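Local coordinates for NADH kinase POS5, mitochondrial (PDB 3AFO), which phosphorylates NADH and NAD(+) with ATP in mitochondria, preferring NADH about twofold, and is a key source of the cellular reductant NADPH, at residues 42-47 with 117-122; 18-23 with 35-40; 1-6 with 84-89. All coordinates share one frame; numbering follows the deposited sequence.

All three contacts belong to the part of the chain in and around the N-terminal alpha/beta domain. Interaction 1 pairs two neighbouring strands of its parallel sheet. Interaction 2 comes earlier in the chain and closes a short local pairing just ahead of the loop that leads to strand 43-48; its centre is about 15 Å from that of interaction 1, and it touches the parallel sheet where Trp37 CH2 packs 4.3 Å from Leu117 CB. Interaction 3 brings the chain start to helix 79-86, its centre about 19 Å from that of interaction 1 and about 31 Å from that of interaction 2. Its segments alternate along the chain with those of interaction 1, and interaction 2 is nested inside the loop it closes.

Interaction 1 of 3, residues 42-47 with 117-122; sequences QNVYIT and LLVTLG
Strands 43-47 and 117-122 pair in parallel inside the five-stranded sheet of the N-terminal alpha/beta domain, a buried contact in the fold shared by NAD kinases and the phosphofructokinase clan. Helices alternate with strands in the intervening chain, and the two segments run 24° apart. The backbone bonds zigzag from one strand to the other: Tyr45 N to Leu117 O, Val119 N to Tyr45 O (2.8 Å), Thr47 N to Val119 O and Leu121 N to Thr47 O. The first rung, from Leu117 N to Asn43 O, is weak at 3.3 Å. Side chains then sort onto two faces. Val44, Ile46, Leu117 and Val119 share one; there a methyl of Val44, CG1, meets Val119 CG2 at 3.6 Å, and Ile46 CG2 reaches Leu121 CD1, also 3.6 Å away. Met59, Phe62 and Ile63 of helix 53-69 pack on Ile46 from this side. The other face carries Tyr45, Thr47, Leu118 and Thr120, of which the last three touch helix 124-132. In one of its two conformers Thr47 lies alongside Thr120, OG1 of Thr47 being 3.5 Å from Thr120 CG2. Tyr45 and Leu118 also lie alongside, both with CG anti to the backbone N (chi1 176° and 168°), which sets Leu118 CD1 obliquely by the ring, 3.7 Å from Tyr45 CD2.

Interaction 2 of 3, residues 18-23 with 35-40; sequences SSSSAD and LIWQNP
Leu35 and Trp37 reach Ala22 through different first torsions: Leu35 has CG anti to its backbone N (chi1 173°), while Trp37 has CG anti to its carbonyl carbon (chi1 -59°), which brings the indole back to 18-23 although its CB leaves the backbone away from that segment. They meet beside a short antiparallel pairing, where the chain entering strand 23-25 runs against residues of strand 33-36, at the edge of the large antiparallel sheet. Asp23 and Ile36 form a hydrogen-bonded pair: Asp23 N donates to Ile36 O at 2.8 Å and Ile36 N returns a bond to Asp23 O, each donor tilted a little over 20° from the carbonyl plane. The methyl of Ala22 sits in the corner formed by Leu35 CD1 and the Trp37 ring. Ala22 CB presses on Leu35 CD1 at 3.3 Å, tighter than an ordinary van der Waals contact, and approaches Trp37 CE3 obliquely at 3.7 Å. Leu35 CD1 also lies over one face of the indole, offset toward the rim, while Ser20 O comes to the ring's edge near its plane. Trp37 is fixed by bonds to the rest of the domain, NE1 to Val168 O and N to Ser171 OG, and Pro141 packs on both Leu35 and Trp37. Beyond the strand pair a water continues the link, donating to Ser21 O at 2.6 Å and accepting from Gln38 N at 2.9 Å. At the far end Asn39 ND2 comes 3.2 Å from Ser20 CB.

Interaction 3 of 3, residues 1-6 with 84-89; sequences LQSGSK and EISQDF
Ser86, in the last part of helix 79-86, is the first residue of 84-89 to meet the N-terminal segment 1-6, and its hydroxyl makes the one clear direct hydrogen bond between them. Gly4 N donates to Ser86 OG at 2.9 Å, nearly straight with 167° at the hydrogen. OG sits between the backbone N and the carbonyl carbon (chi1 54°), a rotation that brings it within reach of both Gly4 N and the carbonyl of Glu83 one turn back in the helix, to which it is also hydrogen-bonded. Beside it, Ser86 CB touches Ser3 OG at 3.4 Å, and Ser86 O has Ser5 CB as its neighbour. With an alanine here, Gly4 N loses its acceptor and Glu83 O the hydroxyl, which would probably let the 1-6 backbone drift from the helix.

Gln87 follows, bending at chi2 so that in one of its two conformers the side chain lies along Gly4: Gln87 CG then comes 3.3 Å from Gly4 CA, and Gln87 NE2 is 2.8 Å from Gly4 O. Here the chain start, just ahead of strand 8-12, lies against the alpha/beta domain.

From Ser86 to Phe89 the chain makes a type I beta turn, and Asp88 N bonds back to Ile85 O. Asp88 turns away from the N-terminal segment and forms a salt bridge with Arg56 of helix 53-69. Phe89 sends its ring inward onto Ile63 and Thr64 of that helix, while its backbone carbonyl is linked to 1-6 through a water, which donates to Phe89 O at 2.8 Å and is hydrogen-bonded to Ser5 OG at 2.6 Å.

Interaction 1 of 3, residues 42-47 with 117-122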
loop_
_atom_site.group_PDB
_atom_site.type_symbol
_atom_site.label_atom_id
_atom_site.label_comp_id
_atom_site.label_asym_id
_atom_site.label_seq_id
_atom_site.Cartn_x
_atom_site.Cartn_y
_atom_site.Cartn_z
ATOM N N GLN A 42 8.392 -2.615 -47.496
ATOM C CA GLN A 42 7.495 -2.042 -48.497
ATOM C C GLN A 42 6.087 -1.713 -47.984
ATOM O O GLN A 42 5.614 -0.592 -48.180
ATOM C CB GLN A 42 7.383 -2.963 -49.719
ATOM C CG GLN A 42 8.600 -2.974 -50.630
ATOM C CD GLN A 42 8.314 -3.700 -51.935
ATOM O OE1 GLN A 42 8.146 -4.922 -51.962
ATOM N NE2 GLN A 42 8.237 -2.941 -53.024
ATOM N N ASN A 43 5.425 -2.691 -47.356
ATOM C CA ASN A 43 4.023 -2.561 -46.955
ATOM C C ASN A 43 3.879 -1.962 -45.545
ATOM O O ASN A 43 4.098 -2.650 -44.537
ATOM C CB ASN A 43 3.309 -3.910 -47.007
ATOM C CG ASN A 43 3.342 -4.563 -48.394
ATOM O OD1 ASN A 43 3.680 -3.931 -49.408
ATOM N ND2 ASN A 43 2.980 -5.844 -48.435
ATOM N N VAL A 44 3.512 -0.691 -45.485
ATOM C CA VAL A 44 3.407 0.017 -44.213
ATOM C C VAL A 44 1.941 0.258 -43.869
ATOM O O VAL A 44 1.253 1.020 -44.547
ATOM C CB VAL A 44 4.194 1.349 -44.255
ATOM C CG1 VAL A 44 4.088 2.109 -42.917
ATOM C CG2 VAL A 44 5.672 1.081 -44.594
ATOM N N TYR A 45 1.469 -0.408 -42.818
ATOM C CA TYR A 45 0.119 -0.203 -42.288
ATOM C C TYR A 45 0.095 0.912 -41.232
ATOM O O TYR A 45 0.836 0.866 -40.244
ATOM C CB TYR A 45 -0.425 -1.510 -41.712
ATOM C CG TYR A 45 -1.775 -1.434 -41.033
ATOM C CD1 TYR A 45 -2.837 -0.745 -41.612
ATOM C CD2 TYR A 45 -2.001 -2.099 -39.827
ATOM C CE1 TYR A 45 -4.079 -0.693 -40.997
ATOM C CE2 TYR A 45 -3.246 -2.060 -39.205
ATOM C CZ TYR A 45 -4.278 -1.354 -39.795
ATOM O OH TYR A 45 -5.515 -1.304 -39.193
ATOM N N ILE A 46 -0.764 1.905 -41.449
ATOM C CA ILE A 46 -0.817 3.071 -40.571
ATOM C C ILE A 46 -2.183 3.188 -39.924
ATOM O O ILE A 46 -3.213 3.169 -40.611
ATOM C CB ILE A 46 -0.486 4.395 -41.319
ATOM C CG1 ILE A 46 0.767 4.238 -42.179
ATOM C CG2 ILE A 46 -0.300 5.550 -40.320
ATOM C CD1 ILE A 46 0.914 5.311 -43.225
ATOM N N THR A 47 -2.187 3.297 -38.597
ATOM C CA THR A 47 -3.414 3.485 -37.833
ATOM C C THR A 47 -3.307 4.766 -37.020
ATOM O O THR A 47 -2.205 5.213 -36.697
ATOM C CB THR A 47 -3.677 2.306 -36.870
ATOM O OG1 THR A 47 -2.715 2.328 -35.808
ATOM C CG2 THR A 47 -3.567 0.997 -37.599
ATOM N N LEU A 117 5.143 -3.583 -41.503
ATOM C CA LEU A 117 5.380 -2.658 -40.407
ATOM C C LEU A 117 4.080 -1.979 -40.008
ATOM O O LEU A 117 3.336 -1.490 -40.864
ATOM C CB LEU A 117 6.416 -1.602 -40.814
ATOM C CG LEU A 117 6.790 -0.495 -39.817
ATOM C CD1 LEU A 117 7.772 -1.009 -38.788
ATOM C CD2 LEU A 117 7.375 0.716 -40.541
ATOM N N LEU A 118 3.811 -1.973 -38.704
ATOM C CA LEU A 118 2.699 -1.240 -38.126
ATOM C C LEU A 118 3.204 0.110 -37.618
ATOM O O LEU A 118 4.140 0.160 -36.826
ATOM C CB LEU A 118 2.037 -2.049 -36.986
ATOM C CG LEU A 118 1.018 -1.328 -36.076
ATOM C CD1 LEU A 118 -0.213 -0.852 -36.850
ATOM C CD2 LEU A 118 0.600 -2.190 -34.870
ATOM N N VAL A 119 2.588 1.194 -38.098
ATOM C CA VAL A 119 2.887 2.543 -37.636
ATOM C C VAL A 119 1.631 3.099 -36.955
ATOM O O VAL A 119 0.565 3.135 -37.555
ATOM C CB VAL A 119 3.310 3.484 -38.797
ATOM C CG1 VAL A 119 3.440 4.922 -38.300
ATOM C CG2 VAL A 119 4.650 3.026 -39.432
ATOM N N THR A 120 1.768 3.514 -35.698
ATOM C CA THR A 120 0.643 4.065 -34.939
ATOM C C THR A 120 0.807 5.576 -34.702
ATOM O O THR A 120 1.897 6.063 -34.407
ATOM C CB THR A 120 0.446 3.330 -33.583
ATOM O OG1 THR A 120 1.635 3.469 -32.815
ATOM C CG2 THR A 120 0.173 1.835 -33.806
ATOM N N LEU A 121 -0.294 6.301 -34.851
ATOM C CA LEU A 121 -0.314 7.740 -34.662
ATOM C C LEU A 121 -1.368 8.091 -33.600
ATOM O O LEU A 121 -2.562 8.134 -33.880
ATOM C CB LEU A 121 -0.611 8.439 -35.999
ATOM C CG LEU A 121 0.321 8.122 -37.172
ATOM C CD1 LEU A 121 -0.272 8.646 -38.454
ATOM C CD2 LEU A 121 1.728 8.679 -36.979
ATOM N N GLY A 122 -0.919 8.305 -32.368
ATOM C CA GLY A 122 -1.856 8.554 -31.281
ATOM C C GLY A 122 -1.263 8.293 -29.918
ATOM O O GLY A 122 -0.226 8.857 -29.568
#

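Interaction 2 of 3, residues 18-23 with 35-40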
loop_
_atom_site.group_PDB
_atom_site.type_symbol
_atom_site.label_atom_id
_atom_site.label_comp_id
_atom_site.label_asym_id
_atom_site.label_seq_id
_atom_site.Cartn_x
_atom_site.Cartn_y
_atom_site.Cartn_z
ATOM N N SER A 18 2.561 -10.742 -49.883
ATOM C CA SER A 18 2.597 -11.247 -48.505
ATOM C C SER A 18 3.698 -10.617 -47.659
ATOM O O SER A 18 4.744 -10.229 -48.180
ATOM C CB SER A 18 2.779 -12.770 -48.515
ATOM O OG SER A 18 1.601 -13.411 -48.968
ATOM N N SER A 19 3.456 -10.541 -46.349
ATOM C CA SER A 19 4.395 -9.947 -45.387
ATOM C C SER A 19 5.808 -10.495 -45.490
ATOM O O SER A 19 6.016 -11.688 -45.712
ATOM C CB SER A 19 3.913 -10.165 -43.950
ATOM O OG SER A 19 2.521 -9.973 -43.838
ATOM N N SER A 20 6.774 -9.603 -45.310
ATOM C CA SER A 20 8.164 -9.995 -45.136
ATOM C C SER A 20 8.498 -9.942 -43.648
ATOM O O SER A 20 8.647 -8.856 -43.079
ATOM C CB SER A 20 9.093 -9.064 -45.922
ATOM O OG SER A 20 8.954 -7.712 -45.520
ATOM N N SER A 21 8.591 -11.109 -43.014
ATOM C CA SER A 21 9.019 -11.170 -41.621
ATOM C C SER A 21 10.480 -10.729 -41.545
ATOM O O SER A 21 11.335 -11.246 -42.268
ATOM C CB SER A 21 8.842 -12.574 -41.041
ATOM O OG SER A 21 9.543 -13.541 -41.807
ATOM N N ALA A 22 10.752 -9.750 -40.690
ATOM C CA ALA A 22 12.097 -9.224 -40.525
ATOM C C ALA A 22 12.956 -10.155 -39.681
ATOM O O ALA A 22 12.472 -11.150 -39.145
ATOM C CB ALA A 22 12.042 -7.846 -39.911
ATOM N N ASP A 23 14.237 -9.832 -39.588
ATOM C CA ASP A 23 15.141 -10.535 -38.698
ATOM C C ASP A 23 15.414 -9.702 -37.453
ATOM O O ASP A 23 15.422 -8.467 -37.513
ATOM C CB ASP A 23 16.452 -10.871 -39.413
ATOM C CG ASP A 23 16.487 -12.300 -39.910
ATOM O OD1 ASP A 23 16.531 -13.224 -39.060
ATOM O OD2 ASP A 23 16.471 -12.499 -41.146
ATOM N N LEU A 35 16.546 -4.576 -35.815
ATOM C CA LEU A 35 15.555 -4.868 -36.843
ATOM C C LEU A 35 16.215 -4.799 -38.233
ATOM O O LEU A 35 16.529 -3.723 -38.733
ATOM C CB LEU A 35 14.371 -3.896 -36.739
ATOM C CG LEU A 35 13.261 -3.896 -37.806
ATOM C CD1 LEU A 35 12.579 -5.231 -37.917
ATOM C CD2 LEU A 35 12.234 -2.821 -37.521
ATOM N N ILE A 36 16.443 -5.961 -38.833
ATOM C CA ILE A 36 17.107 -6.037 -40.135
ATOM C C ILE A 36 16.162 -6.713 -41.115
ATOM O O ILE A 36 15.740 -7.856 -40.910
ATOM C CB ILE A 36 18.503 -6.741 -40.043
ATOM C CG1 ILE A 36 19.417 -5.962 -39.088
ATOM C CG2 ILE A 36 19.177 -6.831 -41.430
ATOM C CD1 ILE A 36 20.624 -6.724 -38.587
ATOM N N TRP A 37 15.801 -5.976 -42.158
ATOM C CA TRP A 37 14.858 -6.450 -43.154
ATOM C C TRP A 37 15.536 -7.447 -44.094
ATOM O O TRP A 37 16.516 -7.106 -44.758
ATOM C CB TRP A 37 14.279 -5.263 -43.933
ATOM C CG TRP A 37 13.563 -4.271 -43.044
ATOM C CD1 TRP A 37 14.033 -3.064 -42.608
ATOM C CD2 TRP A 37 12.260 -4.422 -42.473
ATOM N NE1 TRP A 37 13.100 -2.449 -41.801
ATOM C CE2 TRP A 37 11.999 -3.262 -41.707
ATOM C CE3 TRP A 37 11.281 -5.423 -42.542
ATOM C CZ2 TRP A 37 10.803 -3.079 -41.012
ATOM C CZ3 TRP A 37 10.094 -5.239 -41.853
ATOM C CH2 TRP A 37 9.865 -4.078 -41.098
ATOM N N GLN A 38 15.036 -8.682 -44.123
ATOM C CA GLN A 38 15.545 -9.668 -45.084
ATOM C C GLN A 38 15.078 -9.316 -46.503
ATOM O O GLN A 38 15.906 -9.154 -47.399
ATOM C CB GLN A 38 15.189 -11.107 -44.700
ATOM C CG GLN A 38 16.029 -12.131 -45.479
ATOM C CD GLN A 38 15.787 -13.569 -45.066
ATOM O OE1 GLN A 38 14.656 -14.066 -45.097
ATOM N NE2 GLN A 38 16.859 -14.257 -44.698
ATOM N N ASN A 39 13.763 -9.195 -46.694
ATOM C CA ASN A 39 13.214 -8.521 -47.874
ATOM C C ASN A 39 13.049 -7.046 -47.513
ATOM O O ASN A 39 12.659 -6.743 -46.388
ATOM C CB ASN A 39 11.831 -9.068 -48.274
ATOM C CG ASN A 39 11.685 -10.568 -48.064
ATOM O OD1 ASN A 39 12.665 -11.304 -47.980
ATOM N ND2 ASN A 39 10.444 -11.026 -47.985
ATOM N N PRO A 40 13.338 -6.126 -48.457
ATOM C CA PRO A 40 13.178 -4.691 -48.174
ATOM C C PRO A 40 11.780 -4.313 -47.658
ATOM O O PRO A 40 10.781 -4.923 -48.046
ATOM C CB PRO A 40 13.450 -4.033 -49.531
ATOM C CG PRO A 40 14.372 -5.010 -50.240
ATOM C CD PRO A 40 13.860 -6.363 -49.822
HETATM O O HOH W 1 12.248 -9.205 -43.565
#

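Interaction 3 of 3, residues 1-6 with 84-89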
loop_
_atom_site.group_PDB
_atom_site.type_symbol
_atom_site.label_atom_id
_atom_site.label_comp_id
_atom_site.label_asym_id
_atom_site.label_seq_id
_atom_site.Cartn_x
_atom_site.Cartn_y
_atom_site.Cartn_z
ATOM N N LEU A 1 -14.967 1.405 -52.966
ATOM C CA LEU A 1 -15.006 2.573 -52.039
ATOM C C LEU A 1 -14.671 3.864 -52.795
ATOM O O LEU A 1 -13.710 3.909 -53.575
ATOM C CB LEU A 1 -14.049 2.360 -50.853
ATOM C CG LEU A 1 -14.344 1.210 -49.872
ATOM C CD1 LEU A 1 -13.054 0.529 -49.413
ATOM C CD2 LEU A 1 -15.169 1.657 -48.666
ATOM N N GLN A 2 -15.477 4.902 -52.565
ATOM C CA GLN A 2 -15.323 6.184 -53.260
ATOM C C GLN A 2 -14.287 7.092 -52.589
ATOM O O GLN A 2 -14.374 7.405 -51.390
ATOM C CB GLN A 2 -16.670 6.916 -53.407
ATOM C CG GLN A 2 -17.647 6.274 -54.407
ATOM C CD GLN A 2 -18.889 7.129 -54.665
ATOM O OE1 GLN A 2 -20.012 6.734 -54.337
ATOM N NE2 GLN A 2 -18.689 8.306 -55.256
ATOM N N SER A 3 -13.296 7.490 -53.380
ATOM C CA SER A 3 -12.328 8.493 -52.975
ATOM C C SER A 3 -12.983 9.857 -53.109
ATOM O O SER A 3 -13.771 10.086 -54.030
ATOM C CB SER A 3 -11.088 8.420 -53.868
ATOM O OG SER A 3 -10.199 9.487 -53.595
ATOM N N GLY A 4 -12.660 10.759 -52.191
ATOM C CA GLY A 4 -13.154 12.126 -52.268
ATOM C C GLY A 4 -12.229 13.066 -53.025
ATOM O O GLY A 4 -12.304 14.283 -52.855
ATOM N N SER A 5 -11.347 12.504 -53.849
ATOM C CA SER A 5 -10.425 13.297 -54.661
ATOM C C SER A 5 -9.874 12.474 -55.820
ATOM O O SER A 5 -9.569 11.290 -55.661
ATOM C CB SER A 5 -9.261 13.810 -53.809
ATOM O OG SER A 5 -8.457 14.712 -54.540
ATOM N N LYS A 6 -9.731 13.117 -56.973
ATOM C CA LYS A 6 -9.083 12.508 -58.140
ATOM C C LYS A 6 -7.567 12.373 -57.929
ATOM O O LYS A 6 -6.878 11.768 -58.751
ATOM C CB LYS A 6 -9.347 13.342 -59.404
ATOM C CG LYS A 6 -10.788 13.815 -59.577
ATOM C CD LYS A 6 -11.614 12.845 -60.400
ATOM C CE LYS A 6 -12.894 13.523 -60.891
ATOM N NZ LYS A 6 -13.475 12.804 -62.059
ATOM N N GLU A 84 -12.168 8.512 -45.310
ATOM C CA GLU A 84 -12.078 9.716 -44.490
ATOM C C GLU A 84 -10.999 10.674 -44.993
ATOM O O GLU A 84 -11.255 11.863 -45.145
ATOM C CB GLU A 84 -11.807 9.358 -43.023
ATOM C CG GLU A 84 -11.806 10.554 -42.081
ATOM C CD GLU A 84 -11.231 10.234 -40.712
ATOM O OE1 GLU A 84 -10.659 9.134 -40.540
ATOM O OE2 GLU A 84 -11.342 11.090 -39.808
ATOM N N ILE A 85 -9.802 10.155 -45.249
ATOM C CA ILE A 85 -8.653 11.003 -45.560
ATOM C C ILE A 85 -8.468 11.313 -47.051
ATOM O O ILE A 85 -7.637 12.154 -47.399
ATOM C CB ILE A 85 -7.331 10.450 -44.960
ATOM C CG1 ILE A 85 -6.916 9.139 -45.655
ATOM C CG2 ILE A 85 -7.465 10.276 -43.436
ATOM C CD1 ILE A 85 -5.524 8.666 -45.323
ATOM N N SER A 86 -9.224 10.639 -47.921
ATOM C CA SER A 86 -9.062 10.811 -49.373
ATOM C C SER A 86 -9.211 12.277 -49.818
ATOM O O SER A 86 -8.426 12.758 -50.644
ATOM C CB SER A 86 -9.962 9.862 -50.180
ATOM O OG SER A 86 -11.319 9.962 -49.800
ATOM N N GLN A 87 -10.204 12.987 -49.274
ATOM C CA GLN A 87 -10.374 14.417 -49.591
ATOM C C GLN A 87 -9.248 15.311 -49.055
ATOM O O GLN A 87 -9.144 16.468 -49.464
ATOM C CB GLN A 87 -11.739 14.966 -49.135
ATOM C CG GLN A 87 -12.945 14.383 -49.863
ATOM C CD GLN A 87 -13.942 15.436 -50.356
ATOM O OE1 GLN A 87 -14.155 16.468 -49.713
ATOM N NE2 GLN A 87 -14.560 15.168 -51.509
ATOM N N ASP A 88 -8.412 14.787 -48.154
ATOM C CA ASP A 88 -7.352 15.607 -47.523
ATOM C C ASP A 88 -6.084 15.820 -48.357
ATOM O O ASP A 88 -5.266 16.691 -48.032
ATOM C CB ASP A 88 -6.938 15.057 -46.144
ATOM C CG ASP A 88 -8.067 15.049 -45.133
ATOM O OD1 ASP A 88 -9.177 15.541 -45.446
ATOM O OD2 ASP A 88 -7.840 14.516 -44.017
ATOM N N PHE A 89 -5.891 15.007 -49.393
ATOM C CA PHE A 89 -4.726 15.172 -50.260
ATOM C C PHE A 89 -5.078 16.181 -51.341
ATOM O O PHE A 89 -6.044 15.996 -52.085
ATOM C CB PHE A 89 -4.295 13.841 -50.868
ATOM C CG PHE A 89 -3.786 12.850 -49.856
ATOM C CD1 PHE A 89 -2.415 12.700 -49.642
ATOM C CD2 PHE A 89 -4.674 12.075 -49.111
ATOM C CE1 PHE A 89 -1.940 11.781 -48.706
ATOM C CE2 PHE A 89 -4.204 11.150 -48.169
ATOM C CZ PHE A 89 -2.837 11.005 -47.974
HETATM O O HOH W 2 -8.203 17.073 -53.503
#